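Side-chain contacts in glutamine synthetase (Streptomyces coelicolor, PDB 4BAX), which belongs to the glutamine synthetase family, its chain combining a beta-Grasp domain with a catalytic domain and assembling with nine other copies: residues A106-F111 with A239-Y244; E114-F119 with N173-P178; D153-H158 with G179-Q184. One frame throughout, in Å; residues are numbered along the deposited sequence.

Contact 1: residues A106-F111 with A239-Y244; sequences AQEPVF and AMREGY
Glu-108 and Val-110, where the chain runs from a loop into strand 110-121, face Arg-241 on the short helix 238-242; the two backbones stay apart, the closest CA atoms being those of Gln-107 and Ala-239 at 7.2 Å. Almost everything between them is the work of the one arginine. Arg-241 NH2 gives a hydrogen bond to the backbone O of Glu-108 at 2.7 Å, nearly straight, with an N-H...O angle of 167°. The oxygen lies at the edge of the guanidinium and close to its plane, while seen from the peptide the donor is tilted moderately from the carbonyl plane. A bend at chi3 (-95°) turns the arginine chain so that its end reaches this carbonyl. The other terminal nitrogen, NH1, is bound to Ser-236 OG, at the end of strand 231-236, and two separate partners thus fix the rotation of the group. Val-110 closes in beside it: its CG2 lies 3.8 Å from Arg-241 NH1, and the two side chains cross at about a right angle. Glu-108 adds its CB, 3.6 Å from Arg-241 NH2. Its carboxylate is close without joining in, as OE1 remains 4.2 Å from Arg-241 NH2, too far for a salt bridge although the opposite charges probably attract. Gln-107, the residue before, sends NE2 to the carbonyl of Cys-335 in helix 323-341 instead. Backbone bonds of Gln-107 with Lys-238 and of Val-110 with Ser-236 lie on either side of Glu-108 in the sequence. The arrangement is an arginine side chain capturing a backbone carbonyl, which ties the short helix 238-242 to the loop just before strand 110-121, at the partly buried margin of the catalytic domain's antiparallel strand pair 110-121 and 231-236.

Contact 2: residues E114-F119 with N173-P178; sequences EQEYTF and NAEVMP
Glu-116 and Thr-118, on strand 110-121, face Glu-175 and Met-177 in the loop that leaves strand 169-174, with CA atoms no closer than 8.0 Å (Glu-116 to Glu-175). The two glutamates meet at their carboxylates. Glu-116 runs extended beyond CG and crosses Glu-175 at about a right angle, its OE2 3.6 Å from Glu-175 OE2, the carboxylate planes 40° apart. The other oxygen, Glu-116 OE1, accepts a hydrogen bond from the backbone N of Gly-230. Glu-175 bends at chi2 (-64°), and its OE1 takes the N-H of Val-176 from above the carboxylate plane at 3.3 Å. Farther along, Thr-118 CG2 touches Met-177 CE at 3.8 Å; with that methyl anti to the backbone N, OG1 is left to bond Gln-180 NE2. A water ties the far ends together, donating to Phe-119 O at 2.8 Å and to Pro-178 O at 2.7 Å. Glu-182 OE1 approaches both Glu-116 OE2 and Glu-175 OE2, which makes a three-carboxylate cluster on the curved sheet of the catalytic domain, consistent with the acidic, metal-dependent active-site region of glutamine synthetases.

Contact 3: residues D153-H158 with G179-Q184; sequences DVVEAH and GQWEFQ
Val-155 lies over the indole of Trp-181 and His-158 meets the ring of Phe-183, two pairings side by side where helix 152-164 covers a face of the sheet. The valine uses its CG2 methyl, which sits 3.5 Å from the centroid of the five-membered ring of Trp-181 and only 14° off the ring normal: a CH-pi contact well over the face. With CG1 anti to the backbone N (chi1 173°), that second methyl comes near the rim of the indole at Trp-181 CE3, 3.9 Å away. Trp-181 NE1 is bonded to the carbonyl of Phe-150, which helps to hold the indole's orientation, and the ring of Phe-119 meets it too. One helical turn on, CE1 of the His-158 imidazole lies over a face of Phe-183, displaced from the middle of the phenyl toward its rim, 3.7 Å from Phe-183 CD2. The planes stand 59° apart and the centroids 5.1 Å, an oblique pair that is neither stacked nor edge-to-face. His-158 NE2 is bonded to Ala-200 O in helix 190-210, so NE2 probably carries a proton, and this bond holds the imidazole's rotation. Trp-181 and Phe-183 face the helix, whereas Glu-182 between them turns away and takes an N-H of Gln-184 at OE2, NE2 to OE2 2.8 Å. Across the interface itself the chemistry is largely nonpolar. Trp-181 NE1 and His-158 NE2 are hydrogen-bonded elsewhere in the chain, which implies that dispersion and CH-pi attraction probably join helix to strand, while the bonds from the indole and imidazole nitrogens to other parts of the chain help set those two rings.

In the fold
Contacts 2 and 3 are buried and lie side by side, their centres about 8 Å apart, whereas contact 1 is only partly buried, its centre about 29 and 30 Å from theirs. Strand 110-121 serves both contact 1, at its beginning, and contact 2, farther along. Its neighbour, strand 180-188, joins contact 2 to contact 3: Glu-175 N lies 2.6 Å from Gln-180 O, a probable hydrogen bond, and Ala-174 packs on Trp-181. That strand separates two chemistries, with Glu-182 among carboxylates on one face and Trp-181 and Phe-183 under a helix on the other. Contact 1 instead depends on a single charged side chain and a backbone carbonyl.

Contact 1: residues A106-F111 with A239-Y244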
loop_
_atom_site.group_PDB
_atom_site.type_symbol
_atom_site.label_atom_id
_atom_site.label_comp_id
_atom_site.label_asym_id
_atom_site.label_seq_id
_atom_site.Cartn_x
_atom_site.Cartn_y
_atom_site.Cartn_z
ATOM N N ALA A 106 35.351 53.433 9.636
ATOM C CA ALA A 106 36.456 53.667 10.568
ATOM C C ALA A 106 36.402 52.800 11.844
ATOM O O ALA A 106 37.459 52.409 12.364
ATOM C CB ALA A 106 36.514 55.155 10.944
ATOM N N GLN A 107 35.192 52.495 12.336
ATOM C CA GLN A 107 35.021 51.635 13.518
ATOM C C GLN A 107 35.254 50.159 13.198
ATOM O O GLN A 107 35.432 49.324 14.097
ATOM C CB GLN A 107 33.670 51.862 14.183
ATOM C CG GLN A 107 33.485 53.281 14.671
ATOM C CD GLN A 107 32.259 53.456 15.544
ATOM O OE1 GLN A 107 32.065 52.742 16.533
ATOM N NE2 GLN A 107 31.430 54.436 15.193
ATOM N N GLU A 108 35.250 49.860 11.903
ATOM C CA GLU A 108 35.494 48.514 11.388
ATOM C C GLU A 108 34.559 47.448 11.991
ATOM O O GLU A 108 35.015 46.455 12.572
ATOM C CB GLU A 108 36.958 48.129 11.581
ATOM C CG GLU A 108 37.886 49.204 11.021
ATOM C CD GLU A 108 39.335 48.772 10.959
ATOM O OE1 GLU A 108 39.661 47.693 11.512
ATOM O OE2 GLU A 108 40.144 49.533 10.383
ATOM N N PRO A 109 33.245 47.630 11.810
ATOM C CA PRO A 109 32.314 46.648 12.368
ATOM C C PRO A 109 32.458 45.290 11.679
ATOM O O PRO A 109 32.664 45.229 10.464
ATOM C CB PRO A 109 30.947 47.273 12.079
ATOM C CG PRO A 109 31.177 48.138 10.873
ATOM C CD PRO A 109 32.556 48.686 11.044
ATOM N N VAL A 110 32.341 44.220 12.462
ATOM C CA VAL A 110 32.456 42.855 11.965
ATOM C C VAL A 110 31.297 42.033 12.544
ATOM O O VAL A 110 30.855 42.261 13.677
ATOM C CB VAL A 110 33.809 42.250 12.372
ATOM C CG1 VAL A 110 33.888 40.783 12.016
ATOM C CG2 VAL A 110 34.949 43.021 11.714
ATOM N N PHE A 111 30.775 41.101 11.756
ATOM C CA PHE A 111 29.628 40.330 12.194
ATOM C C PHE A 111 29.826 38.836 12.049
ATOM O O PHE A 111 30.486 38.372 11.112
ATOM C CB PHE A 111 28.390 40.730 11.404
ATOM C CG PHE A 111 27.874 42.096 11.748
ATOM C CD1 PHE A 111 28.336 43.213 11.072
ATOM C CD2 PHE A 111 26.947 42.268 12.765
ATOM C CE1 PHE A 111 27.870 44.482 11.395
ATOM C CE2 PHE A 111 26.476 43.538 13.091
ATOM C CZ PHE A 111 26.940 44.645 12.404
ATOM N N ALA A 239 37.432 49.049 18.528
ATOM C CA ALA A 239 37.437 49.454 19.930
ATOM C C ALA A 239 36.911 48.359 20.866
ATOM O O ALA A 239 37.471 48.114 21.942
ATOM C CB ALA A 239 36.628 50.735 20.109
ATOM N N MET A 240 35.856 47.679 20.448
ATOM C CA MET A 240 35.301 46.592 21.243
ATOM C C MET A 240 36.283 45.417 21.349
ATOM O O MET A 240 36.409 44.779 22.392
ATOM C CB MET A 240 33.963 46.146 20.667
ATOM C CG MET A 240 32.883 47.197 20.853
ATOM S SD MET A 240 31.416 46.866 19.862
ATOM C CE MET A 240 30.706 45.485 20.795
ATOM N N ARG A 241 36.978 45.129 20.257
ATOM C CA ARG A 241 38.013 44.101 20.275
ATOM C C ARG A 241 39.221 44.513 21.120
ATOM O O ARG A 241 39.972 43.668 21.610
ATOM C CB ARG A 241 38.439 43.684 18.865
ATOM C CG ARG A 241 37.292 43.411 17.925
ATOM C CD ARG A 241 37.775 42.885 16.580
ATOM N NE ARG A 241 37.899 43.981 15.608
ATOM C CZ ARG A 241 36.869 44.565 14.983
ATOM N NH1 ARG A 241 35.605 44.190 15.246
ATOM N NH2 ARG A 241 37.097 45.547 14.113
ATOM N N GLU A 242 39.425 45.822 21.238
ATOM C CA GLU A 242 40.493 46.360 22.076
ATOM C C GLU A 242 40.198 46.497 23.575
ATOM O O GLU A 242 41.082 46.237 24.392
ATOM C CB GLU A 242 41.075 47.658 21.476
ATOM C CG GLU A 242 42.109 47.350 20.366
ATOM C CD GLU A 242 42.294 48.473 19.343
ATOM O OE1 GLU A 242 41.983 49.642 19.654
ATOM O OE2 GLU A 242 42.743 48.185 18.210
ATOM N N GLY A 243 38.989 46.926 23.940
ATOM C CA GLY A 243 38.700 47.215 25.338
ATOM C C GLY A 243 37.259 47.027 25.785
ATOM O O GLY A 243 36.324 47.060 24.982
ATOM N N TYR A 244 37.082 46.835 27.089
ATOM C CA TYR A 244 35.780 46.522 27.684
ATOM C C TYR A 244 34.806 47.674 27.781
ATOM O O TYR A 244 33.603 47.458 27.900
ATOM C CB TYR A 244 35.959 45.876 29.064
ATOM C CG TYR A 244 34.772 45.047 29.534
ATOM C CD1 TYR A 244 34.496 43.797 28.982
ATOM C CD2 TYR A 244 33.939 45.510 30.541
ATOM C CE1 TYR A 244 33.405 43.040 29.415
ATOM C CE2 TYR A 244 32.851 44.759 30.984
ATOM C CZ TYR A 244 32.586 43.525 30.416
ATOM O OH TYR A 244 31.506 42.777 30.845
#

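Contact 2: residues E114-F119 with N173-P178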
loop_
_atom_site.group_PDB
_atom_site.type_symbol
_atom_site.label_atom_id
_atom_site.label_comp_id
_atom_site.label_asym_id
_atom_site.label_seq_id
_atom_site.Cartn_x
_atom_site.Cartn_y
_atom_site.Cartn_z
ATOM N N GLU A 114 24.743 33.184 13.464
ATOM C CA GLU A 114 24.480 31.775 13.697
ATOM C C GLU A 114 23.060 31.506 13.181
ATOM O O GLU A 114 22.056 31.840 13.818
ATOM C CB GLU A 114 24.590 31.479 15.187
ATOM C CG GLU A 114 25.919 31.992 15.799
ATOM C CD GLU A 114 26.037 31.735 17.304
ATOM O OE1 GLU A 114 25.002 31.436 17.953
ATOM O OE2 GLU A 114 27.170 31.820 17.838
ATOM N N GLN A 115 22.992 30.871 12.015
ATOM C CA GLN A 115 21.749 30.781 11.277
ATOM C C GLN A 115 21.076 29.455 11.483
ATOM O O GLN A 115 21.591 28.401 11.104
ATOM C CB GLN A 115 22.019 30.981 9.786
ATOM C CG GLN A 115 20.837 30.637 8.888
ATOM C CD GLN A 115 19.740 31.721 8.858
ATOM O OE1 GLN A 115 19.921 32.828 8.294
ATOM N NE2 GLN A 115 18.584 31.390 9.440
ATOM N N GLU A 116 19.899 29.523 12.089
ATOM C CA GLU A 116 19.154 28.319 12.378
ATOM C C GLU A 116 18.058 28.067 11.339
ATOM O O GLU A 116 17.549 28.998 10.700
ATOM C CB GLU A 116 18.560 28.394 13.792
ATOM C CG GLU A 116 19.634 28.453 14.893
ATOM C CD GLU A 116 19.058 28.517 16.313
ATOM O OE1 GLU A 116 17.866 28.882 16.468
ATOM O OE2 GLU A 116 19.800 28.169 17.270
ATOM N N TYR A 117 17.694 26.797 11.190
ATOM C CA TYR A 117 16.627 26.409 10.290
ATOM C C TYR A 117 16.095 25.057 10.699
ATOM O O TYR A 117 16.806 24.286 11.351
ATOM C CB TYR A 117 17.116 26.376 8.845
ATOM C CG TYR A 117 18.295 25.435 8.629
ATOM C CD1 TYR A 117 19.595 25.823 8.944
ATOM C CD2 TYR A 117 18.110 24.161 8.121
ATOM C CE1 TYR A 117 20.663 24.973 8.752
ATOM C CE2 TYR A 117 19.187 23.307 7.927
ATOM C CZ TYR A 117 20.454 23.719 8.240
ATOM O OH TYR A 117 21.509 22.856 8.037
ATOM N N THR A 118 14.885 24.741 10.249
ATOM C CA THR A 118 14.242 23.467 10.566
ATOM C C THR A 118 13.815 22.753 9.288
ATOM O O THR A 118 13.212 23.377 8.403
ATOM C CB THR A 118 13.019 23.681 11.506
ATOM O OG1 THR A 118 13.369 24.610 12.553
ATOM C CG2 THR A 118 12.561 22.358 12.127
ATOM N N PHE A 119 14.129 21.460 9.191
ATOM C CA PHE A 119 13.681 20.643 8.053
ATOM C C PHE A 119 12.219 20.213 8.134
ATOM O O PHE A 119 11.728 19.809 9.199
ATOM C CB PHE A 119 14.557 19.400 7.869
ATOM C CG PHE A 119 15.900 19.690 7.290
ATOM C CD1 PHE A 119 16.023 20.485 6.176
ATOM C CD2 PHE A 119 17.064 19.196 7.899
ATOM C CE1 PHE A 119 17.288 20.771 5.652
ATOM C CE2 PHE A 119 18.323 19.485 7.388
ATOM C CZ PHE A 119 18.434 20.273 6.260
ATOM N N ASN A 173 26.123 22.819 13.396
ATOM C CA ASN A 173 25.730 21.865 14.423
ATOM C C ASN A 173 24.236 21.518 14.383
ATOM O O ASN A 173 23.417 22.279 13.838
ATOM C CB ASN A 173 26.139 22.354 15.812
ATOM C CG ASN A 173 25.383 23.595 16.244
ATOM O OD1 ASN A 173 25.755 24.735 15.905
ATOM N ND2 ASN A 173 24.293 23.383 16.967
ATOM N N ALA A 174 23.889 20.374 14.978
ATOM C CA ALA A 174 22.494 19.977 15.136
ATOM C C ALA A 174 21.900 20.708 16.346
ATOM O O ALA A 174 22.540 20.776 17.411
ATOM C CB ALA A 174 22.394 18.459 15.322
ATOM N N GLU A 175 20.685 21.252 16.196
ATOM C CA GLU A 175 20.075 22.051 17.264
ATOM C C GLU A 175 19.132 21.277 18.189
ATOM O O GLU A 175 18.973 20.066 18.053
ATOM C CB GLU A 175 19.396 23.299 16.706
ATOM C CG GLU A 175 20.308 24.533 16.677
ATOM C CD GLU A 175 20.740 24.983 18.086
ATOM O OE1 GLU A 175 19.888 24.960 19.009
ATOM O OE2 GLU A 175 21.912 25.410 18.261
ATOM N N VAL A 176 18.542 21.992 19.144
ATOM C CA VAL A 176 17.737 21.408 20.217
ATOM C C VAL A 176 16.470 20.676 19.731
ATOM O O VAL A 176 16.135 19.604 20.225
ATOM C CB VAL A 176 17.358 22.490 21.270
ATOM C CG1 VAL A 176 16.380 21.910 22.321
ATOM C CG2 VAL A 176 18.613 23.055 21.933
ATOM N N MET A 177 15.776 21.261 18.761
ATOM C CA MET A 177 14.624 20.625 18.138
ATOM C C MET A 177 15.036 19.596 17.082
ATOM O O MET A 177 15.996 19.797 16.338
ATOM C CB MET A 177 13.725 21.687 17.516
ATOM C CG MET A 177 12.350 21.150 17.134
ATOM S SD MET A 177 11.361 22.356 16.235
ATOM C CE MET A 177 10.428 21.311 15.143
ATOM N N PRO A 178 14.310 18.471 17.016
ATOM C CA PRO A 178 14.635 17.481 15.986
ATOM C C PRO A 178 14.478 18.015 14.569
ATOM O O PRO A 178 13.439 18.599 14.246
ATOM C CB PRO A 178 13.614 16.357 16.249
ATOM C CG PRO A 178 12.577 16.948 17.132
ATOM C CD PRO A 178 13.268 17.985 17.938
HETATM O O HOH W 1 12.159 18.930 11.836
#

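Contact 3: residues D153-H158 with G179-Q184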
loop_
_atom_site.group_PDB
_atom_site.type_symbol
_atom_site.label_atom_id
_atom_site.label_comp_id
_atom_site.label_asym_id
_atom_site.label_seq_id
_atom_site.Cartn_x
_atom_site.Cartn_y
_atom_site.Cartn_z
ATOM N N ASP A 153 22.375 14.159 5.847
ATOM C CA ASP A 153 22.833 14.089 4.467
ATOM C C ASP A 153 22.629 15.456 3.763
ATOM O O ASP A 153 23.522 15.916 3.044
ATOM C CB ASP A 153 22.145 12.942 3.714
ATOM C CG ASP A 153 20.632 12.938 3.905
ATOM O OD1 ASP A 153 20.132 13.619 4.837
ATOM O OD2 ASP A 153 19.944 12.235 3.132
ATOM N N VAL A 154 21.492 16.120 4.012
ATOM C CA VAL A 154 21.235 17.453 3.454
ATOM C C VAL A 154 22.225 18.473 4.018
ATOM O O VAL A 154 22.807 19.277 3.283
ATOM C CB VAL A 154 19.790 17.961 3.771
ATOM C CG1 VAL A 154 19.508 19.245 2.966
ATOM C CG2 VAL A 154 18.710 16.934 3.440
ATOM N N VAL A 155 22.421 18.415 5.328
ATOM C CA VAL A 155 23.278 19.361 6.012
ATOM C C VAL A 155 24.718 19.279 5.500
ATOM O O VAL A 155 25.371 20.310 5.257
ATOM C CB VAL A 155 23.247 19.108 7.499
ATOM C CG1 VAL A 155 24.286 19.980 8.197
ATOM C CG2 VAL A 155 21.830 19.353 8.033
ATOM N N GLU A 156 25.203 18.056 5.304
ATOM C CA GLU A 156 26.541 17.860 4.793
ATOM C C GLU A 156 26.700 18.334 3.372
ATOM O O GLU A 156 27.712 18.972 3.051
ATOM C CB GLU A 156 26.970 16.405 4.906
ATOM C CG GLU A 156 27.133 15.918 6.330
ATOM C CD GLU A 156 28.468 16.340 6.984
ATOM O OE1 GLU A 156 29.463 16.651 6.274
ATOM O OE2 GLU A 156 28.528 16.331 8.231
ATOM N N ALA A 157 25.695 18.086 2.534
ATOM C CA ALA A 157 25.766 18.533 1.143
ATOM C C ALA A 157 25.826 20.065 1.065
ATOM O O ALA A 157 26.617 20.642 0.292
ATOM C CB ALA A 157 24.590 18.000 0.365
ATOM N N HIS A 158 25.031 20.715 1.905
ATOM C CA HIS A 158 25.001 22.164 1.977
ATOM C C HIS A 158 26.315 22.780 2.497
ATOM O O HIS A 158 26.819 23.774 1.940
ATOM C CB HIS A 158 23.836 22.596 2.829
ATOM C CG HIS A 158 23.828 24.054 3.153
ATOM N ND1 HIS A 158 24.127 24.538 4.409
ATOM C CD2 HIS A 158 23.559 25.132 2.382
ATOM C CE1 HIS A 158 24.029 25.853 4.399
ATOM N NE2 HIS A 158 23.685 26.239 3.183
ATOM N N GLY A 179 15.485 17.771 13.733
ATOM C CA GLY A 179 15.508 18.291 12.384
ATOM C C GLY A 179 15.863 19.760 12.330
ATOM O O GLY A 179 15.750 20.375 11.259
ATOM N N GLN A 180 16.304 20.312 13.465
ATOM C CA GLN A 180 16.737 21.702 13.528
ATOM C C GLN A 180 18.244 21.757 13.539
ATOM O O GLN A 180 18.910 21.001 14.263
ATOM C CB GLN A 180 16.171 22.390 14.772
ATOM C CG GLN A 180 16.093 23.919 14.698
ATOM C CD GLN A 180 15.379 24.529 15.896
ATOM O OE1 GLN A 180 15.871 24.485 17.032
ATOM N NE2 GLN A 180 14.206 25.106 15.646
ATOM N N TRP A 181 18.765 22.687 12.740
ATOM C CA TRP A 181 20.194 22.786 12.506
ATOM C C TRP A 181 20.653 24.234 12.500
ATOM O O TRP A 181 19.835 25.170 12.403
ATOM C CB TRP A 181 20.550 22.129 11.171
ATOM C CG TRP A 181 20.335 20.648 11.126
ATOM C CD1 TRP A 181 19.171 20.005 10.832
ATOM C CD2 TRP A 181 21.302 19.627 11.387
ATOM N NE1 TRP A 181 19.352 18.644 10.885
ATOM C CE2 TRP A 181 20.654 18.387 11.221
ATOM C CE3 TRP A 181 22.654 19.638 11.734
ATOM C CZ2 TRP A 181 21.311 17.173 11.393
ATOM C CZ3 TRP A 181 23.305 18.423 11.903
ATOM C CH2 TRP A 181 22.635 17.213 11.727
ATOM N N GLU A 182 21.974 24.395 12.599
ATOM C CA GLU A 182 22.604 25.705 12.561
ATOM C C GLU A 182 23.894 25.691 11.760
ATOM O O GLU A 182 24.617 24.696 11.758
ATOM C CB GLU A 182 22.892 26.185 13.977
ATOM C CG GLU A 182 23.368 27.614 14.080
ATOM C CD GLU A 182 23.868 27.942 15.485
ATOM O OE1 GLU A 182 23.013 28.049 16.408
ATOM O OE2 GLU A 182 25.103 28.079 15.673
ATOM N N PHE A 183 24.152 26.789 11.054
ATOM C CA PHE A 183 25.469 27.066 10.480
ATOM C C PHE A 183 25.880 28.497 10.823
ATOM O O PHE A 183 25.031 29.378 10.942
ATOM C CB PHE A 183 25.526 26.764 8.967
ATOM C CG PHE A 183 24.688 27.698 8.117
ATOM C CD1 PHE A 183 25.181 28.927 7.697
ATOM C CD2 PHE A 183 23.396 27.356 7.755
ATOM C CE1 PHE A 183 24.399 29.793 6.919
ATOM C CE2 PHE A 183 22.621 28.219 6.983
ATOM C CZ PHE A 183 23.133 29.435 6.564
ATOM N N GLN A 184 27.175 28.725 11.003
ATOM C CA GLN A 184 27.658 30.031 11.446
ATOM C C GLN A 184 28.436 30.712 10.329
ATOM O O GLN A 184 29.392 30.130 9.797
ATOM C CB GLN A 184 28.527 29.876 12.698
ATOM C CG GLN A 184 27.794 29.236 13.882
ATOM C CD GLN A 184 28.321 27.843 14.186
ATOM O OE1 GLN A 184 29.510 27.579 14.004
ATOM N NE2 GLN A 184 27.445 26.943 14.648
#